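Cytolethal distending toxin subunit B (Escherichia coli, PDB 2F1N) nicks DNA as the endonuclease subunit of a three-part toxin, very probably damaging host DNA and so arresting the cell cycle at G2/M. Local coordinates at residues 75-83 and 92-100. Numbering follows the deposited sequence.
Sequences IPVRELIWN and QVYIYFSAV
Glu79 and Tyr96 face each other at a non-hydrogen-bonded pair of the antiparallel hairpin formed by strands 78-83 and 92-98, their side chains running side by side. With CG anti to the backbone N (chi1 176°) and the chain extended, Glu79 lays its CG 3.4 Å from Tyr96 CE1 and carries the carboxylate to the phenol. Tyr96 OH donates to Glu79 OE2 at 2.7 Å, reaching the anti side of that oxygen, 20° out of the carboxylate plane. Both groups have second partners: Arg68 forms a salt bridge to OE2, Thr66 binds OE1, and the amide of Ala117 binds the phenol oxygen. On the same face, Ile81 lies alongside the Tyr94 ring, CG1 3.3 Å from CE2, while its CG2 rests 3.6 Å from Gln92 OE1.

The other face is largely apolar, apart from exposed Arg78, whose guanidinium lies over Leu80 CD2 and whose NE forms a salt bridge to Asp65. Trp82 CE3 touches Val93 CG2 at 3.6 Å and Ile95 CD1 at 3.7 Å; Leu80 CD1 reaches across to both Ile95 and Phe97, 4.2 Å from Phe97 CB. Helix 31-42 (Trp34, Ile42) and loop residues Pro59 and Pro60 pack here. Paired backbone bonds link Arg78 with Phe97, Leu80 with Ile95 and Trp82 with Val93. Just before strand 78-83, Pro76 O accepts a weak bond from Ser98 OG.

The hairpin belongs to one of the two sheets of the DNase I-like fold, between strands 64-65 and 109-113. Apolar packing dominates one face; on the other a buried carboxylate is held by a phenol, a hydroxyl and a guanidinium, an environment that would probably keep Glu79 ionised.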
ATOM      1  N   ILE A  75      15.318   3.529   8.385  1.00 19.60           N
ATOM      2  CA  ILE A  75      13.958   4.038   8.255  1.00 19.43           C
ATOM      3  C   ILE A  75      13.047   3.456   9.334  1.00 18.59           C
ATOM      4  O   ILE A  75      12.943   2.225   9.400  1.00 16.93           O
ATOM      5  CB  ILE A  75      13.411   3.721   6.879  1.00 18.97           C
ATOM      6  CG1 ILE A  75      14.249   4.414   5.791  1.00 23.05           C
ATOM      7  CG2 ILE A  75      11.885   4.120   6.790  1.00 19.34           C
ATOM      8  CD1 ILE A  75      14.151   3.734   4.450  1.00 22.75           C
ATOM      9  N   PRO A  76      12.419   4.312  10.150  1.00 18.40           N
ATOM     10  CA  PRO A  76      11.511   3.876  11.211  1.00 19.11           C
ATOM     11  C   PRO A  76      10.429   2.948  10.691  1.00 17.66           C
ATOM     12  O   PRO A  76       9.718   3.296   9.749  1.00 18.08           O
ATOM     13  CB  PRO A  76      10.880   5.183  11.683  1.00 19.44           C
ATOM     14  CG  PRO A  76      11.981   6.178  11.464  1.00 20.41           C
ATOM     15  CD  PRO A  76      12.593   5.791  10.180  1.00 21.49           C
ATOM     16  N   VAL A  77      10.328   1.767  11.285  1.00 15.75           N
ATOM     17  CA  VAL A  77       9.240   0.856  10.975  1.00 14.41           C
ATOM     18  C   VAL A  77       8.946  -0.023  12.201  1.00 12.83           C
ATOM     19  O   VAL A  77       9.863  -0.522  12.846  1.00 12.84           O
ATOM     20  CB  VAL A  77       9.501  -0.020   9.723  1.00 14.73           C
ATOM     21  CG1 VAL A  77       8.254  -0.926   9.374  1.00 13.23           C
ATOM     22  CG2 VAL A  77       9.886   0.852   8.515  1.00 19.32           C
ATOM     23  N   ARG A  78       7.661  -0.209  12.514  1.00 11.26           N
ATOM     24  CA  ARG A  78       7.253  -0.991  13.686  1.00 11.20           C
ATOM     25  C   ARG A  78       6.124  -1.906  13.309  1.00 11.22           C
ATOM     26  O   ARG A  78       5.245  -1.523  12.544  1.00 11.74           O
ATOM     27  CB  ARG A  78       6.707  -0.076  14.856  1.00 13.40           C
ATOM     28  CG  ARG A  78       7.717   0.821  15.535  1.00 20.73           C
ATOM     29  CD  ARG A  78       7.018   2.022  16.220  1.00 25.21           C
ATOM     30  NE  ARG A  78       6.669   1.632  17.568  1.00 31.45           N
ATOM     31  CZ  ARG A  78       5.747   2.220  18.332  1.00 32.85           C
ATOM     32  NH1 ARG A  78       5.018   3.219  17.865  1.00 34.46           N
ATOM     33  NH2 ARG A  78       5.565   1.788  19.578  1.00 34.96           N
ATOM     34  N   GLU A  79       6.108  -3.113  13.885  1.00 10.37           N
ATOM     35  CA  GLU A  79       4.954  -4.009  13.766  1.00 10.05           C
ATOM     36  C   GLU A  79       4.107  -3.849  15.009  1.00 10.14           C
ATOM     37  O   GLU A  79       4.629  -3.954  16.118  1.00  9.91           O
ATOM     38  CB  GLU A  79       5.428  -5.467  13.712  1.00 10.41           C
ATOM     39  CG  GLU A  79       4.290  -6.479  13.690  1.00 10.01           C
ATOM     40  CD  GLU A  79       4.863  -7.877  13.670  1.00 13.89           C
ATOM     41  OE1 GLU A  79       5.375  -8.371  14.711  1.00 14.22           O
ATOM     42  OE2 GLU A  79       4.873  -8.454  12.567  1.00 20.83           O
ATOM     43  N   LEU A  80       2.799  -3.612  14.818  1.00  9.96           N
ATOM     44  CA  LEU A  80       1.846  -3.511  15.920  1.00 12.02           C
ATOM     45  C   LEU A  80       0.725  -4.537  15.781  1.00 11.94           C
ATOM     46  O   LEU A  80       0.326  -4.869  14.662  1.00 13.31           O
ATOM     47  CB  LEU A  80       1.243  -2.076  16.002  1.00 12.24           C
ATOM     48  CG  LEU A  80       2.131  -0.910  15.517  1.00 16.25           C
ATOM     49  CD1 LEU A  80       1.260   0.338  15.185  1.00 18.97           C
ATOM     50  CD2 LEU A  80       3.170  -0.557  16.570  1.00 19.22           C
ATOM     51  N   ILE A  81       0.232  -5.067  16.907  1.00 11.76           N
ATOM     52  CA  ILE A  81      -0.954  -5.870  16.858  1.00 12.85           C
ATOM     53  C   ILE A  81      -2.129  -5.034  17.316  1.00 13.12           C
ATOM     54  O   ILE A  81      -2.055  -4.320  18.328  1.00 13.10           O
ATOM     55  CB  ILE A  81      -0.797  -7.211  17.676  1.00 15.08           C
ATOM     56  CG1 ILE A  81       0.085  -8.150  16.869  1.00 19.89           C
ATOM     57  CG2 ILE A  81      -2.156  -7.956  17.839  1.00 16.65           C
ATOM     58  CD1 ILE A  81       0.558  -9.451  17.602  1.00 24.16           C
ATOM     59  N   TRP A  82      -3.225  -5.149  16.570  1.00 11.02           N
ATOM     60  CA  TRP A  82      -4.417  -4.336  16.842  1.00 13.52           C
ATOM     61  C   TRP A  82      -5.562  -5.294  17.069  1.00 13.78           C
ATOM     62  O   TRP A  82      -6.052  -5.978  16.147  1.00 12.65           O
ATOM     63  CB  TRP A  82      -4.679  -3.367  15.668  1.00 13.10           C
ATOM     64  CG  TRP A  82      -5.808  -2.371  15.845  1.00 13.55           C
ATOM     65  CD1 TRP A  82      -6.388  -1.935  17.026  1.00 18.30           C
ATOM     66  CD2 TRP A  82      -6.470  -1.675  14.785  1.00 14.40           C
ATOM     67  NE1 TRP A  82      -7.366  -0.999  16.742  1.00 15.86           N
ATOM     68  CE2 TRP A  82      -7.423  -0.810  15.377  1.00 16.53           C
ATOM     69  CE3 TRP A  82      -6.324  -1.671  13.384  1.00 16.77           C
ATOM     70  CZ2 TRP A  82      -8.266   0.022  14.609  1.00 17.35           C
ATOM     71  CZ3 TRP A  82      -7.147  -0.800  12.607  1.00 18.96           C
ATOM     72  CH2 TRP A  82      -8.093   0.031  13.244  1.00 15.88           C
ATOM     73  N   ASN A  83      -5.987  -5.366  18.342  1.00 15.37           N
ATOM     74  CA  ASN A  83      -7.061  -6.301  18.716  1.00 17.32           C
ATOM     75  C   ASN A  83      -8.382  -5.639  18.395  1.00 18.51           C
ATOM     76  O   ASN A  83      -8.632  -4.538  18.868  1.00 18.67           O
ATOM     77  CB  ASN A  83      -6.982  -6.651  20.217  1.00 17.19           C
ATOM     78  CG  ASN A  83      -7.899  -7.828  20.609  1.00 23.59           C
ATOM     79  OD1 ASN A  83      -8.915  -8.073  19.982  1.00 28.75           O
ATOM     80  ND2 ASN A  83      -7.528  -8.543  21.664  1.00 28.94           N
ATOM     81  N   GLN A  92      -8.001 -10.012  15.204  1.00 21.99           N
ATOM     82  CA  GLN A  92      -6.881  -9.066  15.328  1.00 21.61           C
ATOM     83  C   GLN A  92      -6.242  -8.821  13.974  1.00 19.45           C
ATOM     84  O   GLN A  92      -6.281  -9.680  13.079  1.00 18.61           O
ATOM     85  CB  GLN A  92      -5.812  -9.599  16.264  1.00 22.52           C
ATOM     86  CG  GLN A  92      -6.272  -9.892  17.683  1.00 28.88           C
ATOM     87  CD  GLN A  92      -5.096 -10.071  18.621  1.00 34.51           C
ATOM     88  OE1 GLN A  92      -4.983  -9.359  19.636  1.00 38.35           O
ATOM     89  NE2 GLN A  92      -4.221 -11.018  18.295  1.00 30.92           N
ATOM     90  N   VAL A  93      -5.592  -7.676  13.837  1.00 17.03           N
ATOM     91  CA  VAL A  93      -4.864  -7.426  12.596  1.00 13.95           C
ATOM     92  C   VAL A  93      -3.464  -6.928  12.955  1.00 13.47           C
ATOM     93  O   VAL A  93      -3.239  -6.458  14.088  1.00 13.32           O
ATOM     94  CB  VAL A  93      -5.589  -6.415  11.653  1.00 14.56           C
ATOM     95  CG1 VAL A  93      -6.925  -7.008  11.060  1.00 13.83           C
ATOM     96  CG2 VAL A  93      -5.767  -5.037  12.327  1.00 13.72           C
ATOM     97  N   TYR A  94      -2.561  -6.993  11.991  1.00 10.94           N
ATOM     98  CA  TYR A  94      -1.189  -6.519  12.150  1.00 10.51           C
ATOM     99  C   TYR A  94      -1.016  -5.205  11.407  1.00 10.14           C
ATOM    100  O   TYR A  94      -1.478  -5.047  10.284  1.00 11.72           O
ATOM    101  CB  TYR A  94      -0.188  -7.573  11.580  1.00 11.59           C
ATOM    102  CG  TYR A  94      -0.050  -8.765  12.493  1.00 11.78           C
ATOM    103  CD1 TYR A  94      -0.962  -9.803  12.430  1.00 17.21           C
ATOM    104  CD2 TYR A  94       1.000  -8.817  13.402  1.00 18.42           C
ATOM    105  CE1 TYR A  94      -0.847 -10.919  13.308  1.00 17.34           C
ATOM    106  CE2 TYR A  94       1.150  -9.888  14.241  1.00 23.10           C
ATOM    107  CZ  TYR A  94       0.230 -10.954  14.169  1.00 24.32           C
ATOM    108  OH  TYR A  94       0.374 -12.037  15.005  1.00 29.94           O
ATOM    109  N   ILE A  95      -0.368  -4.213  12.047  1.00  9.69           N
ATOM    110  CA  ILE A  95      -0.083  -2.947  11.367  1.00  9.36           C
ATOM    111  C   ILE A  95       1.404  -2.780  11.222  1.00  9.11           C
ATOM    112  O   ILE A  95       2.152  -2.974  12.195  1.00 11.39           O
ATOM    113  CB  ILE A  95      -0.645  -1.733  12.212  1.00  9.81           C
ATOM    114  CG1 ILE A  95      -2.170  -1.861  12.425  1.00 11.00           C
ATOM    115  CG2 ILE A  95      -0.324  -0.413  11.462  1.00 10.50           C
ATOM    116  CD1 ILE A  95      -2.720  -0.697  13.342  1.00 12.88           C
ATOM    117  N   TYR A  96       1.870  -2.400  10.038  1.00  8.46           N
ATOM    118  CA  TYR A  96       3.311  -2.113   9.864  1.00  8.74           C
ATOM    119  C   TYR A  96       3.341  -0.633   9.602  1.00  9.94           C
ATOM    120  O   TYR A  96       2.747  -0.119   8.615  1.00 10.16           O
ATOM    121  CB  TYR A  96       3.877  -2.942   8.665  1.00  9.90           C
ATOM    122  CG  TYR A  96       3.737  -4.376   9.037  1.00  9.79           C
ATOM    123  CD1 TYR A  96       4.728  -5.001   9.820  1.00 11.05           C
ATOM    124  CD2 TYR A  96       2.542  -5.077   8.771  1.00 10.03           C
ATOM    125  CE1 TYR A  96       4.578  -6.330  10.264  1.00 11.46           C
ATOM    126  CE2 TYR A  96       2.367  -6.385   9.244  1.00 11.17           C
ATOM    127  CZ  TYR A  96       3.388  -7.001   9.979  1.00 15.21           C
ATOM    128  OH  TYR A  96       3.205  -8.290  10.476  1.00 12.66           O
ATOM    129  N   PHE A  97       3.972   0.081  10.525  1.00  8.93           N
ATOM    130  CA  PHE A  97       3.835   1.546  10.533  1.00  9.97           C
ATOM    131  C   PHE A  97       5.179   2.217  10.414  1.00 10.53           C
ATOM    132  O   PHE A  97       6.091   1.871  11.170  1.00 10.76           O
ATOM    133  CB  PHE A  97       3.100   1.990  11.815  1.00 11.18           C
ATOM    134  CG  PHE A  97       2.468   3.358  11.689  1.00 15.17           C
ATOM    135  CD1 PHE A  97       3.215   4.477  11.846  1.00 20.14           C
ATOM    136  CD2 PHE A  97       1.093   3.481  11.382  1.00 19.38           C
ATOM    137  CE1 PHE A  97       2.655   5.751  11.698  1.00 19.79           C
ATOM    138  CE2 PHE A  97       0.512   4.779  11.235  1.00 19.60           C
ATOM    139  CZ  PHE A  97       1.322   5.885  11.383  1.00 21.02           C
ATOM    140  N   SER A  98       5.288   3.215   9.529  1.00 11.60           N
ATOM    141  CA  SER A  98       6.539   3.976   9.422  1.00 13.64           C
ATOM    142  C   SER A  98       6.261   5.437   9.685  1.00 14.90           C
ATOM    143  O   SER A  98       5.601   6.069   8.877  1.00 13.43           O
ATOM    144  CB  SER A  98       7.168   3.888   8.038  1.00 15.03           C
ATOM    145  OG  SER A  98       7.508   2.552   7.785  1.00 24.31           O
ATOM    146  N   ALA A  99       6.743   5.938  10.813  1.00 17.67           N
ATOM    147  CA  ALA A  99       6.784   7.366  11.062  1.00 23.05           C
ATOM    148  C   ALA A  99       7.889   7.932  10.144  1.00 26.31           C
ATOM    149  O   ALA A  99       9.087   7.673  10.327  1.00 28.25           O
ATOM    150  CB  ALA A  99       7.091   7.615  12.518  1.00 24.11           C
ATOM    151  N   VAL A 100       7.483   8.650   9.124  1.00 29.78           N
ATOM    152  CA  VAL A 100       8.412   9.191   8.149  1.00 34.24           C
ATOM    153  C   VAL A 100       8.999  10.434   8.791  1.00 37.74           C
ATOM    154  O   VAL A 100      10.216  10.564   8.897  1.00 39.17           O
ATOM    155  CB  VAL A 100       7.693   9.497   6.822  1.00 34.19           C
ATOM    156  CG1 VAL A 100       8.557  10.360   5.900  1.00 35.40           C
ATOM    157  CG2 VAL A 100       7.309   8.159   6.131  1.00 33.94           C
TER